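Local coordinates for prephenate dehydrogenase (Corynebacterium glutamicum ATCC 13032, PDB 3KTD), which probably oxidises and decarboxylates prephenate with NAD+ or NADP+ as hydride acceptor, a step toward tyrosine, at residues Ser198-Thr201 and His202-Glu206. Residues are numbered along the deposited sequence; the frame is centred on the assembly and turned at random.
Sequences SHLT and HILAE
With CG of His202 beside its own backbone N (chi1 -75°), the imidazole folds back along the helix toward Ser198, and ND1 lies 2.6 Å from Ser198 O. Leu200 and Leu204 meet through a different pairing: CG of Leu200 is trans to its backbone N (chi1 178°), whereas CG of Leu204 lies beside its own, and these two settings bring CG and CD1 of Leu200 against CG and CD1 of Leu204. Both contacts span a single turn of helix 187-214, a long alpha-helix in the region assigned to the dimerization domain of the prephenate dehydrogenase family.

Ser198 O takes two donors from one residue. The main-chain N of His202 gives the regular i to i+4 bond at 3.0 Å, and ND1 adds a second bond that is weak because it is bent, with an N-H...O angle of 128°. The weak bond may favour this setting of the ring about CB-CG. Ser198 OG lies in the imidazole plane, at the edge, beyond CE1 and ND1. Val233 and Met244 pack against the same histidine, while the ring of His199 turns elsewhere and bonds through ND1 to Asn248.

On the leucine side the branches cross at an angle, Leu200 CG standing 3.9 Å from Leu204 CD1. Leu200 also packs on Leu252, Leu256 and Ala259 of helix 249-270 and on Val211 of the second subunit, so Leu200 sits where helices 187-214 and 249-270 meet the second subunit. Ile203 extends the same interface by touching Leu280 of the second subunit. In the backbone beneath, Leu204 N bonds to Leu200 O at 2.9 Å, and Ala205 CB rests 3.4 Å from Thr201 O.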
ATOM      1  N   SER A 198      -5.070   9.654   4.618  1.00 34.41           N
ATOM      2  CA  SER A 198      -4.783   9.996   3.227  1.00 34.04           C
ATOM      3  C   SER A 198      -3.512  10.825   3.044  1.00 34.05           C
ATOM      4  O   SER A 198      -2.672  10.509   2.204  1.00 34.16           O
ATOM      5  CB  SER A 198      -5.979  10.741   2.634  1.00 33.53           C
ATOM      6  OG  SER A 198      -5.647  11.288   1.372  1.00 35.78           O
ATOM      7  N   HIS A 199      -3.375  11.890   3.823  1.00 34.37           N
ATOM      8  CA  HIS A 199      -2.232  12.780   3.688  1.00 34.49           C
ATOM      9  C   HIS A 199      -0.954  12.132   4.233  1.00 34.20           C
ATOM     10  O   HIS A 199       0.042  12.086   3.529  1.00 34.45           O
ATOM     11  CB  HIS A 199      -2.520  14.159   4.307  1.00 34.60           C
ATOM     12  CG  HIS A 199      -3.762  14.812   3.762  1.00 36.51           C
ATOM     13  ND1 HIS A 199      -4.502  15.733   4.473  1.00 36.02           N
ATOM     14  CD2 HIS A 199      -4.418  14.632   2.590  1.00 35.77           C
ATOM     15  CE1 HIS A 199      -5.536  16.118   3.749  1.00 38.87           C
ATOM     16  NE2 HIS A 199      -5.508  15.463   2.602  1.00 37.67           N
ATOM     17  N   LEU A 200      -0.991  11.598   5.452  1.00 33.84           N
ATOM     18  CA  LEU A 200       0.157  10.863   5.995  1.00 33.34           C
ATOM     19  C   LEU A 200       0.447   9.668   5.099  1.00 33.18           C
ATOM     20  O   LEU A 200       1.614   9.323   4.884  1.00 31.69           O
ATOM     21  CB  LEU A 200      -0.111  10.384   7.425  1.00 33.63           C
ATOM     22  CG  LEU A 200       0.982   9.555   8.123  1.00 35.31           C
ATOM     23  CD1 LEU A 200       2.244  10.382   8.382  1.00 31.28           C
ATOM     24  CD2 LEU A 200       0.449   8.971   9.430  1.00 33.16           C
ATOM     25  N   THR A 201      -0.614   9.046   4.568  1.00 33.35           N
ATOM     26  CA  THR A 201      -0.455   7.907   3.658  1.00 33.27           C
ATOM     27  C   THR A 201       0.455   8.334   2.519  1.00 34.04           C
ATOM     28  O   THR A 201       1.433   7.648   2.191  1.00 34.02           O
ATOM     29  CB  THR A 201      -1.800   7.406   3.105  1.00 33.22           C
ATOM     30  OG1 THR A 201      -2.646   7.020   4.192  1.00 32.25           O
ATOM     31  CG2 THR A 201      -1.613   6.207   2.160  1.00 29.54           C
ATOM     32  N   HIS A 202       0.152   9.495   1.946  1.00 34.92           N
ATOM     33  CA  HIS A 202       0.975  10.048   0.861  1.00 35.41           C
ATOM     34  C   HIS A 202       2.402  10.422   1.293  1.00 34.01           C
ATOM     35  O   HIS A 202       3.334  10.167   0.551  1.00 33.45           O
ATOM     36  CB  HIS A 202       0.275  11.233   0.197  1.00 35.97           C
ATOM     37  CG  HIS A 202      -0.860  10.830  -0.692  1.00 41.24           C
ATOM     38  ND1 HIS A 202      -2.181  10.977  -0.332  1.00 44.26           N
ATOM     39  CD2 HIS A 202      -0.865  10.249  -1.915  1.00 45.53           C
ATOM     40  CE1 HIS A 202      -2.951  10.524  -1.303  1.00 48.74           C
ATOM     41  NE2 HIS A 202      -2.178  10.071  -2.274  1.00 49.44           N
ATOM     42  N   ILE A 203       2.566  10.997   2.483  1.00 32.97           N
ATOM     43  CA  ILE A 203       3.889  11.372   2.969  1.00 32.96           C
ATOM     44  C   ILE A 203       4.774  10.131   3.145  1.00 32.84           C
ATOM     45  O   ILE A 203       5.922  10.123   2.718  1.00 32.84           O
ATOM     46  CB  ILE A 203       3.828  12.101   4.313  1.00 32.91           C
ATOM     47  CG1 ILE A 203       3.154  13.465   4.177  1.00 33.97           C
ATOM     48  CG2 ILE A 203       5.227  12.311   4.855  1.00 33.77           C
ATOM     49  CD1 ILE A 203       4.000  14.503   3.482  1.00 34.57           C
ATOM     50  N   LEU A 204       4.228   9.089   3.769  1.00 32.32           N
ATOM     51  CA  LEU A 204       4.957   7.848   3.996  1.00 31.39           C
ATOM     52  C   LEU A 204       5.306   7.164   2.677  1.00 31.69           C
ATOM     53  O   LEU A 204       6.386   6.584   2.543  1.00 32.03           O
ATOM     54  CB  LEU A 204       4.155   6.898   4.884  1.00 30.98           C
ATOM     55  CG  LEU A 204       3.831   7.376   6.304  1.00 30.99           C
ATOM     56  CD1 LEU A 204       2.965   6.375   7.025  1.00 28.48           C
ATOM     57  CD2 LEU A 204       5.090   7.642   7.106  1.00 32.16           C
ATOM     58  N   ALA A 205       4.398   7.244   1.705  1.00 31.80           N
ATOM     59  CA  ALA A 205       4.628   6.684   0.373  1.00 31.49           C
ATOM     60  C   ALA A 205       5.831   7.336  -0.334  1.00 31.88           C
ATOM     61  O   ALA A 205       6.662   6.645  -0.939  1.00 31.36           O
ATOM     62  CB  ALA A 205       3.390   6.826  -0.462  1.00 31.18           C
ATOM     63  N   GLU A 206       5.932   8.661  -0.251  1.00 32.26           N
ATOM     64  CA  GLU A 206       7.073   9.364  -0.847  1.00 32.84           C
ATOM     65  C   GLU A 206       8.367   8.912  -0.144  1.00 32.42           C
ATOM     66  O   GLU A 206       9.365   8.582  -0.794  1.00 31.57           O
ATOM     67  CB  GLU A 206       6.953  10.892  -0.705  1.00 33.08           C
ATOM     68  CG  GLU A 206       5.647  11.572  -1.200  1.00 37.04           C
ATOM     69  CD  GLU A 206       5.434  11.558  -2.712  1.00 38.40           C
ATOM     70  OE1 GLU A 206       6.066  10.754  -3.437  1.00 39.56           O
ATOM     71  OE2 GLU A 206       4.593  12.358  -3.169  1.00 41.15           O
TER